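PDB 5UPB: acetoacetate decarboxylase from Sphingomonas wittichii, which belongs to the acetoacetate decarboxylase-like lyases, a superfamily that typically works on keto acids through a Schiff-base lysine, though its own physiological reaction may differ. Local coordinates for residues Y57-F61 against A125-A129; D211-P217 against V237-Y243. All coordinates share one frame; numbering follows the deposited sequence.

Contact 1 (Y57-F61 against A125-A129); sequences YVGAF and AITLA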
loop_
_atom_site.group_PDB
_atom_site.type_symbol
_atom_site.label_atom_id
_atom_site.label_comp_id
_atom_site.label_asym_id
_atom_site.label_seq_id
_atom_site.Cartn_x
_atom_site.Cartn_y
_atom_site.Cartn_z
ATOM N N TYR A 57 6.354 8.429 19.321
ATOM C CA TYR A 57 7.467 8.246 18.397
ATOM C C TYR A 57 7.013 7.745 17.043
ATOM O O TYR A 57 5.981 7.078 16.900
ATOM C CB TYR A 57 8.571 7.298 18.941
ATOM C CG TYR A 57 8.221 5.826 19.049
ATOM C CD1 TYR A 57 8.186 5.005 17.933
ATOM C CD2 TYR A 57 7.955 5.259 20.273
ATOM C CE1 TYR A 57 7.873 3.654 18.051
ATOM C CE2 TYR A 57 7.652 3.922 20.398
ATOM C CZ TYR A 57 7.607 3.130 19.293
ATOM O OH TYR A 57 7.328 1.798 19.426
ATOM N N VAL A 58 7.839 8.068 16.053
ATOM C CA VAL A 58 7.801 7.439 14.743
ATOM C C VAL A 58 9.205 6.939 14.458
ATOM O O VAL A 58 10.172 7.696 14.609
ATOM C CB VAL A 58 7.383 8.418 13.631
ATOM C CG1 VAL A 58 7.449 7.716 12.293
ATOM C CG2 VAL A 58 6.020 9.012 13.937
ATOM N N GLY A 59 9.327 5.675 14.092
ATOM C CA GLY A 59 10.632 5.093 13.836
ATOM C C GLY A 59 10.661 4.201 12.614
ATOM O O GLY A 59 9.646 3.611 12.194
ATOM N N ALA A 60 11.860 4.091 12.063
ATOM C CA ALA A 60 12.190 3.140 11.003
ATOM C C ALA A 60 13.090 2.064 11.579
ATOM O O ALA A 60 14.208 2.361 12.041
ATOM C CB ALA A 60 12.859 3.875 9.828
ATOM N N PHE A 61 12.600 0.822 11.558
ATOM C CA PHE A 61 13.209 -0.302 12.247
ATOM C C PHE A 61 13.729 -1.328 11.258
ATOM O O PHE A 61 13.168 -1.543 10.180
ATOM C CB PHE A 61 12.209 -0.994 13.203
ATOM C CG PHE A 61 11.785 -0.165 14.349
ATOM C CD1 PHE A 61 10.843 0.834 14.183
ATOM C CD2 PHE A 61 12.354 -0.347 15.599
ATOM C CE1 PHE A 61 10.468 1.656 15.281
ATOM C CE2 PHE A 61 11.992 0.458 16.665
ATOM C CZ PHE A 61 11.050 1.460 16.495
ATOM N N ALA A 125 -0.090 3.030 7.908
ATOM C CA ALA A 125 0.935 3.506 6.991
ATOM C C ALA A 125 1.737 4.536 7.765
ATOM O O ALA A 125 1.152 5.425 8.387
ATOM C CB ALA A 125 0.302 4.123 5.731
ATOM N N ILE A 126 3.046 4.356 7.828
ATOM C CA ILE A 126 3.917 5.169 8.675
ATOM C C ILE A 126 5.119 5.608 7.863
ATOM O O ILE A 126 5.755 4.786 7.204
ATOM C CB ILE A 126 4.415 4.400 9.913
ATOM C CG1 ILE A 126 3.230 3.912 10.752
ATOM C CG2 ILE A 126 5.323 5.300 10.763
ATOM C CD1 ILE A 126 2.961 2.446 10.589
ATOM N N THR A 127 5.443 6.900 7.919
ATOM C CA THR A 127 6.653 7.394 7.272
ATOM C C THR A 127 7.484 8.182 8.268
ATOM O O THR A 127 6.962 9.071 8.941
ATOM C CB THR A 127 6.341 8.329 6.097
ATOM O OG1 THR A 127 5.630 7.630 5.064
ATOM C CG2 THR A 127 7.661 8.894 5.565
ATOM N N LEU A 128 8.773 7.864 8.331
ATOM C CA LEU A 128 9.779 8.684 9.009
ATOM C C LEU A 128 10.692 9.274 7.946
ATOM O O LEU A 128 11.273 8.533 7.146
ATOM C CB LEU A 128 10.599 7.855 9.989
ATOM C CG LEU A 128 11.792 8.633 10.597
ATOM C CD1 LEU A 128 11.310 9.802 11.431
ATOM C CD2 LEU A 128 12.639 7.724 11.454
ATOM N N ALA A 129 10.803 10.598 7.901
ATOM C CA ALA A 129 11.719 11.254 6.979
ATOM C C ALA A 129 12.787 12.006 7.760
ATOM O O ALA A 129 12.460 12.878 8.566
ATOM C CB ALA A 129 11.004 12.225 6.047
#
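V58 and L128 meet where two layers of the curled β-structure of the acetoacetate decarboxylase fold pack face to face, an orthogonal β packing: strands 57-61 and 125-129 cross at 85°, their axes 6.3 Å apart at closest. V58 reaches across with one branch. With CG1 anti to the backbone N (chi1 177°), that methyl sits between I126 and L128, 3.6 Å from I126 CG2 on one flank and 3.9 Å from L128 CB on the other. The same V58 CG1 also lies 3.6 Å from the carbonyl oxygen T127 O. The V58 and I126 side chains run alongside each other, pointing opposite ways; I126 offers just its CG2 methyl, its end leads away from 57-61, and it also packs on C151 and N82. L128 answers from the other strand: its CD2 methyl lies over the backbone at A60, 3.8 Å from A60 N, and touches the A60 CB methyl at 4.2 Å. Between V58 and A60, G59 brings no side chain, and behind it the ring of F61 folds back until F61 CE1 is 3.7 Å from G59 CA. V58 also packs on F159 and L161, and T127 turns outward to V80 of the second subunit. No hydrogen bond crosses here; apolar side-chain packing and methyl-to-backbone contacts join the strands, so the crossing rests on fit of shape rather than on directional bonds.

Contact 2 (D211-P217 against V237-Y243); sequences DIWAGEP and VLAGVTY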
loop_
_atom_site.group_PDB
_atom_site.type_symbol
_atom_site.label_atom_id
_atom_site.label_comp_id
_atom_site.label_asym_id
_atom_site.label_seq_id
_atom_site.Cartn_x
_atom_site.Cartn_y
_atom_site.Cartn_z
ATOM N N ASP A 211 23.916 9.085 18.372
ATOM C CA ASP A 211 23.593 10.057 17.318
ATOM C C ASP A 211 22.328 10.832 17.652
ATOM O O ASP A 211 21.359 10.882 16.892
ATOM C CB ASP A 211 23.488 9.367 15.956
ATOM C CG ASP A 211 24.831 8.806 15.501
ATOM O OD1 ASP A 211 25.737 9.629 15.266
ATOM O OD2 ASP A 211 25.009 7.568 15.440
ATOM N N ILE A 212 22.363 11.434 18.814
ATOM C CA ILE A 212 21.216 12.105 19.408
ATOM C C ILE A 212 21.251 13.591 19.068
ATOM O O ILE A 212 22.306 14.259 19.188
ATOM C CB ILE A 212 21.208 11.897 20.928
ATOM C CG1 ILE A 212 21.229 10.416 21.258
ATOM C CG2 ILE A 212 20.007 12.546 21.549
ATOM C CD1 ILE A 212 21.542 10.139 22.761
ATOM N N TRP A 213 20.091 14.108 18.640
ATOM C CA TRP A 213 19.883 15.527 18.356
ATOM C C TRP A 213 18.594 15.995 19.014
ATOM O O TRP A 213 17.566 15.324 18.929
ATOM C CB TRP A 213 19.816 15.787 16.855
ATOM C CG TRP A 213 21.071 15.343 16.135
ATOM C CD1 TRP A 213 21.354 14.085 15.697
ATOM C CD2 TRP A 213 22.189 16.155 15.773
ATOM N NE1 TRP A 213 22.595 14.057 15.101
ATOM C CE2 TRP A 213 23.119 15.318 15.114
ATOM C CE3 TRP A 213 22.505 17.502 15.954
ATOM C CZ2 TRP A 213 24.357 15.782 14.655
ATOM C CZ3 TRP A 213 23.739 17.966 15.480
ATOM C CH2 TRP A 213 24.633 17.112 14.826
ATOM N N ALA A 214 18.644 17.147 19.661
ATOM C CA ALA A 214 17.493 17.732 20.329
ATOM C C ALA A 214 16.998 18.910 19.507
ATOM O O ALA A 214 17.718 19.462 18.679
ATOM C CB ALA A 214 17.843 18.201 21.752
ATOM N N GLY A 215 15.769 19.328 19.755
ATOM C CA GLY A 215 15.273 20.452 18.985
ATOM C C GLY A 215 13.870 20.816 19.368
ATOM O O GLY A 215 13.371 20.438 20.428
ATOM N N GLU A 216 13.281 21.651 18.524
ATOM C CA GLU A 216 11.965 22.182 18.784
ATOM C C GLU A 216 10.944 21.204 18.221
ATOM O O GLU A 216 10.969 20.940 17.019
ATOM C CB GLU A 216 11.779 23.540 18.140
ATOM C CG GLU A 216 10.428 24.168 18.463
ATOM C CD GLU A 216 10.124 25.393 17.625
ATOM O OE1 GLU A 216 10.874 25.660 16.665
ATOM O OE2 GLU A 216 9.121 26.077 17.915
ATOM N N PRO A 217 10.111 20.584 19.045
ATOM C CA PRO A 217 9.193 19.558 18.547
ATOM C C PRO A 217 7.856 20.116 18.101
ATOM O O PRO A 217 7.443 21.209 18.472
ATOM C CB PRO A 217 8.981 18.659 19.765
ATOM C CG PRO A 217 9.075 19.615 20.933
ATOM C CD PRO A 217 10.144 20.633 20.520
ATOM N N VAL A 237 3.490 19.926 25.461
ATOM C CA VAL A 237 4.628 19.431 24.693
ATOM C C VAL A 237 5.908 19.773 25.448
ATOM O O VAL A 237 6.181 20.937 25.736
ATOM C CB VAL A 237 4.635 20.034 23.283
ATOM C CG1 VAL A 237 5.756 19.440 22.482
ATOM C CG2 VAL A 237 3.294 19.796 22.586
ATOM N N LEU A 238 6.679 18.759 25.800
ATOM C CA LEU A 238 7.851 18.948 26.653
ATOM C C LEU A 238 9.150 19.058 25.871
ATOM O O LEU A 238 9.942 19.965 26.109
ATOM C CB LEU A 238 7.962 17.787 27.647
ATOM C CG LEU A 238 6.729 17.533 28.506
ATOM C CD1 LEU A 238 6.941 16.293 29.352
ATOM C CD2 LEU A 238 6.433 18.740 29.401
ATOM N N ALA A 239 9.418 18.123 24.974
ATOM C CA ALA A 239 10.717 18.085 24.320
ATOM C C ALA A 239 10.638 17.214 23.085
ATOM O O ALA A 239 9.710 16.418 22.922
ATOM C CB ALA A 239 11.782 17.514 25.252
ATOM N N GLY A 240 11.623 17.373 22.218
ATOM C CA GLY A 240 11.735 16.520 21.050
ATOM C C GLY A 240 13.172 16.105 20.835
ATOM O O GLY A 240 14.109 16.830 21.194
ATOM N N VAL A 241 13.336 14.908 20.284
ATOM C CA VAL A 241 14.650 14.340 20.008
ATOM C C VAL A 241 14.542 13.351 18.850
ATOM O O VAL A 241 13.487 12.736 18.624
ATOM C CB VAL A 241 15.226 13.660 21.273
ATOM C CG1 VAL A 241 14.408 12.442 21.624
ATOM C CG2 VAL A 241 16.665 13.286 21.078
ATOM N N THR A 242 15.641 13.233 18.083
ATOM C CA THR A 242 15.812 12.184 17.075
ATOM C C THR A 242 17.150 11.521 17.357
ATOM O O THR A 242 18.089 12.173 17.842
ATOM C CB THR A 242 15.739 12.733 15.621
ATOM O OG1 THR A 242 15.706 11.647 14.681
ATOM C CG2 THR A 242 16.942 13.672 15.293
ATOM N N TYR A 243 17.219 10.219 17.134
ATOM C CA TYR A 243 18.384 9.461 17.555
ATOM C C TYR A 243 18.359 8.102 16.892
ATOM O O TYR A 243 17.361 7.688 16.278
ATOM C CB TYR A 243 18.439 9.310 19.066
ATOM C CG TYR A 243 17.245 8.600 19.650
ATOM C CD1 TYR A 243 16.091 9.290 19.940
ATOM C CD2 TYR A 243 17.303 7.249 19.974
ATOM C CE1 TYR A 243 15.003 8.643 20.508
ATOM C CE2 TYR A 243 16.240 6.606 20.540
ATOM C CZ TYR A 243 15.090 7.308 20.819
ATOM O OH TYR A 243 14.025 6.648 21.392
HETATM O O HOH W 1 13.376 19.628 23.026
#
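T242 O takes the backbone N-H of W213, with W213 N 2.9 Å away and the bond nearly straight at 165°, and I212 CA adds a CA-H...O contact from beside it. In return T242 N donates to W213 O at 3.0 Å, which makes W213 and T242 a hydrogen-bonded pair of the antiparallel strands 212-217 and 237-243. The indole stands off from this pair toward L141 and V165, while T242 OG1 is bonded to M27 O and R130 NH1. At the neighbouring non-hydrogen-bonded pair, A214 and V241, the V241 side chain leans the other way: V241 CG2, anti to its own N, presses against I212 CG2 at 3.5 Å, a tight fit, and also crowds W213 O. Farther along, the direct bonding fades. The G215 N to G240 O bond is weak, and a water takes over, donating to G215 O at 2.7 Å and accepting from G240 N at 3.0 Å. Here the P217 ring closes over the chain, using the room that G240 leaves by having no side chain. P217 CB lies 3.7 Å from G240 CA, and P217 CG reaches V237 CG1, also at 3.7 Å.

Contact 1 and contact 2 lie 15 Å apart between centres, with about 6 Å between their nearest atoms, and they do not touch. Strand 21-34 bridges them: it pairs antiparallel with both 53-65 and 235-249, and M27, packed by Y57 and F61, also gives its carbonyl oxygen to T242. Strand 156-166 makes a second connection, setting F159 and L161 against V58, and L163 and V165 against T242 and W213. The two differ in kind: 57-61 and 125-129 pack across layers, whereas 211-217 and 237-243 are edge-to-edge neighbours in a sheet. Contact 1 lies nearer the middle of the chain, about 10 Å from its centre against about 17 Å for contact 2.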